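Local coordinates for apolipophorin-3b (Locusta migratoria, PDB 1AEP), which helps load diacylglycerol into the haemolymph lipoprotein lipophorin by covering its expanding hydrophobic surface, supporting lipid transport during insect flight, at residues Gln13-Ile18 / Thr141-Ala146; Asn20-Leu25 / Leu148-Gln153. One frame throughout, in Å; residues are numbered along the deposited sequence.

Contact 1: residues Gln13-Ile18 / Thr141-Ala146; sequences QLNHTI and TKEAAA
Lys-142 and Gln-13 make the polar link between helices 7-25 and 131-154, which run side by side in the same direction, their local axes 9.1 Å apart and inclined by 16°. The lysine chain, bent at three successive torsions, reaches across, and NZ donates to Gln-13 OE1 at 2.8 Å, tilted 24° from the amide plane. Within helix 7-25, Thr-17 OG1 donates to Gln-13 O at 2.9 Å; that carbonyl also takes Thr-17 N, the two donors arriving on opposite faces of its plane.

Apolar contact lies alongside. With its hydroxyl turned back to its own helix, Thr-17 swings CG2 anti to the backbone N (OG1 at chi1 -62°) and lays it against Ala-145 CB, 3.6 Å away. Lys-142 CG passes over Leu-14 CA at 4.1 Å, and deeper in, Ile-18 CG1 approaches Ala-145 CB. A methionine in place of Lys-142 has no ammonium group, and Gln-13 OE1 would probably lose its charged donor, leaving the amide freer to turn.

Thr-141, its OG1 hydrogen-bonded to Ala-137 O, touches Trp-112 and Ile-52 of other helices. The contact is thus divided as expected for amphipathic helices: a polar bridge borders a methyl-lined seam leading toward the bundle core.

Contact 2: residues Asn20-Leu25 / Leu148-Gln153; sequences NAAHEL and LQNSIQ
The side chain of Ile-152 sets out toward helix 7-25 and lies alongside that of Glu-24, the two chains pointing opposite ways. Its CG2 branch, anti to the backbone N, is the part that meets the glutamate, 3.7 Å from Glu-24 CB. The other branch, CG1, stands beside its own backbone N (chi1 -72°) and heads for Leu-25, whose side chain it crosses at a slant; the exact spacing of their end methyls is doubtful in the model.

Leu-25 starts out away from the partner helix, yet its side chain swings back toward Leu-148, though the placement of Leu-25 CD1 is uncertain. Leu-148 CD2 is also 4.4 Å from Ala-21 CB, and a small apolar patch results.

Toward the more polar margin, Gln-149 stretches out as an extended chain. Its amide comes over the backbone of Ala-21, with OE1 3.8 Å from Ala-21 N, while NE2 lies 4.1 Å from Asn-20 CB. Glu-24, bent at its second torsion, brings OE2 beside the CG methylene of Gln-153, not onto its amide, although the carboxylate and amide planes are nearly coplanar, 11° apart; Gln-153 is poorly ordered, so this is uncertain. No hydrogen bond spans the two segments, so packing joins them.

The local axes approach to 9.1 Å at 28°, in a parallel pair within the five-helix bundle. Leu-25 also touches Gln-102 and Leu-105 of helix 94-121, whereas Leu-148 reaches Gln-44 and Phe-48 of helix 36-63, placing the apolar patch between those two helices.

Contacts 1 and 2 are successive levels of one interface, between helix 7-25 and helix 131-154, with centres about 10 Å apart. Along the chain 13-18 precedes 20-25, and 141-146 precedes 148-153, so both parallel helices advance together from contact 1 to contact 2. Their edges meet where Ala-145 O packs on Ala-21 CB. Contact 1 lies nearer the middle of the molecule, its centre about 7 Å from that of the chain against about 13 Å for contact 2. Together they join the first and last helices of the bundle. The soluble monomer is in equilibrium with a lipoprotein-bound form, and the bundle probably opens on binding to turn its apolar faces to lipid.

Contact 1: residues Gln13-Ile18 / Thr141-Ala146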
loop_
_atom_site.group_PDB
_atom_site.type_symbol
_atom_site.label_atom_id
_atom_site.label_comp_id
_atom_site.label_asym_id
_atom_site.label_seq_id
_atom_site.Cartn_x
_atom_site.Cartn_y
_atom_site.Cartn_z
ATOM N N GLN A 13 -7.484 9.392 -3.382
ATOM C CA GLN A 13 -6.621 10.088 -2.489
ATOM C C GLN A 13 -5.370 9.268 -2.190
ATOM O O GLN A 13 -4.278 9.786 -1.993
ATOM C CB GLN A 13 -7.489 10.335 -1.268
ATOM C CG GLN A 13 -8.166 11.715 -1.217
ATOM C CD GLN A 13 -8.797 11.955 0.146
ATOM O OE1 GLN A 13 -8.106 12.199 1.138
ATOM N NE2 GLN A 13 -10.110 11.865 0.217
ATOM N N LEU A 14 -5.545 7.963 -2.183
ATOM C CA LEU A 14 -4.460 7.037 -1.961
ATOM C C LEU A 14 -3.414 7.153 -3.062
ATOM O O LEU A 14 -2.204 7.232 -2.826
ATOM C CB LEU A 14 -5.109 5.695 -2.176
ATOM C CG LEU A 14 -4.567 4.598 -1.327
ATOM C CD1 LEU A 14 -5.738 3.715 -0.996
ATOM C CD2 LEU A 14 -3.632 3.847 -2.190
ATOM N N ASN A 15 -3.928 7.159 -4.279
ATOM C CA ASN A 15 -3.145 7.241 -5.487
ATOM C C ASN A 15 -2.263 8.465 -5.509
ATOM O O ASN A 15 -1.063 8.404 -5.798
ATOM C CB ASN A 15 -4.163 7.219 -6.650
ATOM C CG ASN A 15 -3.674 7.652 -8.026
ATOM O OD1 ASN A 15 -3.436 8.842 -8.279
ATOM N ND2 ASN A 15 -3.558 6.681 -8.956
ATOM N N HIS A 16 -2.865 9.590 -5.228
ATOM C CA HIS A 16 -2.076 10.783 -5.242
ATOM C C HIS A 16 -0.948 10.637 -4.248
ATOM O O HIS A 16 0.219 10.904 -4.545
ATOM C CB HIS A 16 -2.959 11.958 -4.888
ATOM C CG HIS A 16 -2.267 13.292 -5.014
ATOM N ND1 HIS A 16 -2.155 14.162 -3.926
ATOM C CD2 HIS A 16 -1.649 13.885 -6.086
ATOM C CE1 HIS A 16 -1.499 15.244 -4.349
ATOM N NE2 HIS A 16 -1.193 15.108 -5.642
ATOM N N THR A 17 -1.339 10.208 -3.065
ATOM C CA THR A 17 -0.378 10.011 -2.008
ATOM C C THR A 17 0.762 9.163 -2.529
ATOM O O THR A 17 1.902 9.605 -2.607
ATOM C CB THR A 17 -1.020 9.378 -0.737
ATOM O OG1 THR A 17 -1.991 10.235 -0.221
ATOM C CG2 THR A 17 0.023 9.075 0.344
ATOM N N ILE A 18 0.428 7.952 -2.914
ATOM C CA ILE A 18 1.436 7.033 -3.428
ATOM C C ILE A 18 2.330 7.622 -4.517
ATOM O O ILE A 18 3.553 7.473 -4.473
ATOM C CB ILE A 18 0.807 5.739 -3.920
ATOM C CG1 ILE A 18 0.027 5.055 -2.790
ATOM C CG2 ILE A 18 1.869 4.847 -4.488
ATOM C CD1 ILE A 18 -0.227 3.580 -3.035
ATOM N N THR A 141 -3.917 2.487 4.425
ATOM C CA THR A 141 -2.919 2.379 3.383
ATOM C C THR A 141 -2.383 3.769 3.013
ATOM O O THR A 141 -1.189 3.970 2.775
ATOM C CB THR A 141 -3.517 1.586 2.190
ATOM O OG1 THR A 141 -4.085 0.377 2.661
ATOM C CG2 THR A 141 -2.476 1.312 1.117
ATOM N N LYS A 142 -3.287 4.755 2.970
ATOM C CA LYS A 142 -2.954 6.138 2.674
ATOM C C LYS A 142 -1.958 6.673 3.702
ATOM O O LYS A 142 -0.934 7.267 3.337
ATOM C CB LYS A 142 -4.239 6.893 2.766
ATOM C CG LYS A 142 -4.190 8.144 1.973
ATOM C CD LYS A 142 -4.538 9.335 2.811
ATOM C CE LYS A 142 -5.847 9.992 2.408
ATOM N NZ LYS A 142 -5.707 11.445 2.399
ATOM N N GLU A 143 -2.253 6.407 4.994
ATOM C CA GLU A 143 -1.401 6.816 6.127
ATOM C C GLU A 143 -0.007 6.212 6.065
ATOM O O GLU A 143 1.004 6.896 6.278
ATOM C CB GLU A 143 -2.023 6.616 7.536
ATOM C CG GLU A 143 -1.375 7.473 8.697
ATOM C CD GLU A 143 -1.372 8.978 8.546
ATOM O OE1 GLU A 143 -2.392 9.423 7.793
ATOM O OE2 GLU A 143 -0.470 9.692 9.040
ATOM N N ALA A 144 0.044 4.913 5.786
ATOM C CA ALA A 144 1.300 4.233 5.677
ATOM C C ALA A 144 2.161 4.946 4.650
ATOM O O ALA A 144 3.310 5.286 4.904
ATOM C CB ALA A 144 1.054 2.797 5.283
ATOM N N ALA A 145 1.577 5.215 3.482
ATOM C CA ALA A 145 2.250 5.924 2.405
ATOM C C ALA A 145 2.563 7.391 2.747
ATOM O O ALA A 145 3.577 7.923 2.296
ATOM C CB ALA A 145 1.421 5.841 1.113
ATOM N N ALA A 146 1.715 8.089 3.510
ATOM C CA ALA A 146 2.046 9.462 3.859
ATOM C C ALA A 146 3.211 9.463 4.842
ATOM O O ALA A 146 4.132 10.265 4.762
ATOM C CB ALA A 146 0.883 10.127 4.531
#

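Contact 2: residues Asn20-Leu25 / Leu148-Gln153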
loop_
_atom_site.group_PDB
_atom_site.type_symbol
_atom_site.label_atom_id
_atom_site.label_comp_id
_atom_site.label_asym_id
_atom_site.label_seq_id
_atom_site.Cartn_x
_atom_site.Cartn_y
_atom_site.Cartn_z
ATOM N N ASN A 20 3.313 10.624 -5.243
ATOM C CA ASN A 20 4.243 11.571 -4.667
ATOM C C ASN A 20 5.366 10.878 -3.881
ATOM O O ASN A 20 6.546 11.063 -4.178
ATOM C CB ASN A 20 3.353 12.446 -3.762
ATOM C CG ASN A 20 2.584 13.477 -4.562
ATOM O OD1 ASN A 20 2.838 13.693 -5.757
ATOM N ND2 ASN A 20 1.725 14.186 -3.858
ATOM N N ALA A 21 4.954 10.034 -2.911
ATOM C CA ALA A 21 5.828 9.211 -2.091
ATOM C C ALA A 21 6.876 8.559 -2.960
ATOM O O ALA A 21 8.059 8.631 -2.677
ATOM C CB ALA A 21 5.046 8.098 -1.364
ATOM N N ALA A 22 6.435 7.954 -4.060
ATOM C CA ALA A 22 7.373 7.343 -4.988
ATOM C C ALA A 22 8.354 8.331 -5.623
ATOM O O ALA A 22 9.527 8.013 -5.768
ATOM C CB ALA A 22 6.692 6.461 -5.982
ATOM N N HIS A 23 7.879 9.536 -5.972
ATOM C CA HIS A 23 8.747 10.550 -6.553
ATOM C C HIS A 23 9.954 10.779 -5.650
ATOM O O HIS A 23 11.100 10.828 -6.099
ATOM C CB HIS A 23 8.028 11.938 -6.733
ATOM C CG HIS A 23 8.784 13.051 -7.470
ATOM N ND1 HIS A 23 8.906 13.069 -8.864
ATOM C CD2 HIS A 23 9.449 14.176 -7.001
ATOM C CE1 HIS A 23 9.625 14.157 -9.204
ATOM N NE2 HIS A 23 9.974 14.847 -8.109
ATOM N N GLU A 24 9.654 10.947 -4.356
ATOM C CA GLU A 24 10.612 11.197 -3.282
ATOM C C GLU A 24 11.623 10.124 -3.019
ATOM O O GLU A 24 12.718 10.411 -2.542
ATOM C CB GLU A 24 9.923 11.625 -1.992
ATOM C CG GLU A 24 9.639 13.129 -2.049
ATOM C CD GLU A 24 9.976 13.755 -0.750
ATOM O OE1 GLU A 24 11.283 13.823 -0.554
ATOM O OE2 GLU A 24 9.140 14.155 0.028
ATOM N N LEU A 25 11.227 8.891 -3.321
ATOM C CA LEU A 25 12.102 7.773 -3.138
ATOM C C LEU A 25 13.464 8.064 -3.760
ATOM O O LEU A 25 14.509 7.757 -3.180
ATOM C CB LEU A 25 11.568 6.513 -3.780
ATOM C CG LEU A 25 11.041 5.620 -2.665
ATOM C CD1 LEU A 25 10.763 6.460 -1.455
ATOM C CD2 LEU A 25 9.850 4.848 -3.232
ATOM N N LEU A 148 5.564 7.255 5.188
ATOM C CA LEU A 148 6.776 6.956 4.456
ATOM C C LEU A 148 7.323 8.215 3.836
ATOM O O LEU A 148 8.492 8.567 3.959
ATOM C CB LEU A 148 6.454 5.975 3.324
ATOM C CG LEU A 148 7.656 5.275 2.688
ATOM C CD1 LEU A 148 7.376 3.812 2.843
ATOM C CD2 LEU A 148 7.601 5.601 1.241
ATOM N N GLN A 149 6.455 8.924 3.163
ATOM C CA GLN A 149 6.889 10.131 2.547
ATOM C C GLN A 149 7.459 11.131 3.538
ATOM O O GLN A 149 8.519 11.697 3.315
ATOM C CB GLN A 149 5.683 10.699 1.886
ATOM C CG GLN A 149 5.998 12.053 1.348
ATOM C CD GLN A 149 4.941 12.469 0.380
ATOM O OE1 GLN A 149 3.873 11.827 0.291
ATOM N NE2 GLN A 149 5.275 13.521 -0.350
ATOM N N ASN A 150 6.746 11.343 4.651
ATOM C CA ASN A 150 7.235 12.254 5.669
ATOM C C ASN A 150 8.668 11.920 6.057
ATOM O O ASN A 150 9.511 12.789 6.258
ATOM C CB ASN A 150 6.347 12.163 6.916
ATOM C CG ASN A 150 5.033 12.899 6.731
ATOM O OD1 ASN A 150 4.822 13.595 5.720
ATOM N ND2 ASN A 150 4.155 12.738 7.688
ATOM N N SER A 151 8.960 10.617 6.122
ATOM C CA SER A 151 10.297 10.147 6.459
ATOM C C SER A 151 11.375 10.483 5.402
ATOM O O SER A 151 12.423 11.042 5.715
ATOM C CB SER A 151 10.268 8.654 6.824
ATOM O OG SER A 151 9.182 8.423 7.723
ATOM N N ILE A 152 11.105 10.123 4.148
ATOM C CA ILE A 152 12.036 10.387 3.074
ATOM C C ILE A 152 12.307 11.854 2.952
ATOM O O ILE A 152 13.322 12.286 2.418
ATOM C CB ILE A 152 11.547 9.772 1.783
ATOM C CG1 ILE A 152 11.744 8.299 1.968
ATOM C CG2 ILE A 152 12.267 10.217 0.521
ATOM C CD1 ILE A 152 10.532 7.556 1.430
ATOM N N GLN A 153 11.373 12.606 3.498
ATOM C CA GLN A 153 11.418 14.050 3.480
ATOM C C GLN A 153 12.218 14.628 4.620
ATOM O O GLN A 153 13.009 15.537 4.430
ATOM C CB GLN A 153 9.998 14.558 3.703
ATOM C CG GLN A 153 9.281 15.443 2.697
ATOM C CD GLN A 153 8.084 16.085 3.387
ATOM O OE1 GLN A 153 6.966 15.968 2.921
ATOM N NE2 GLN A 153 8.354 16.828 4.474
#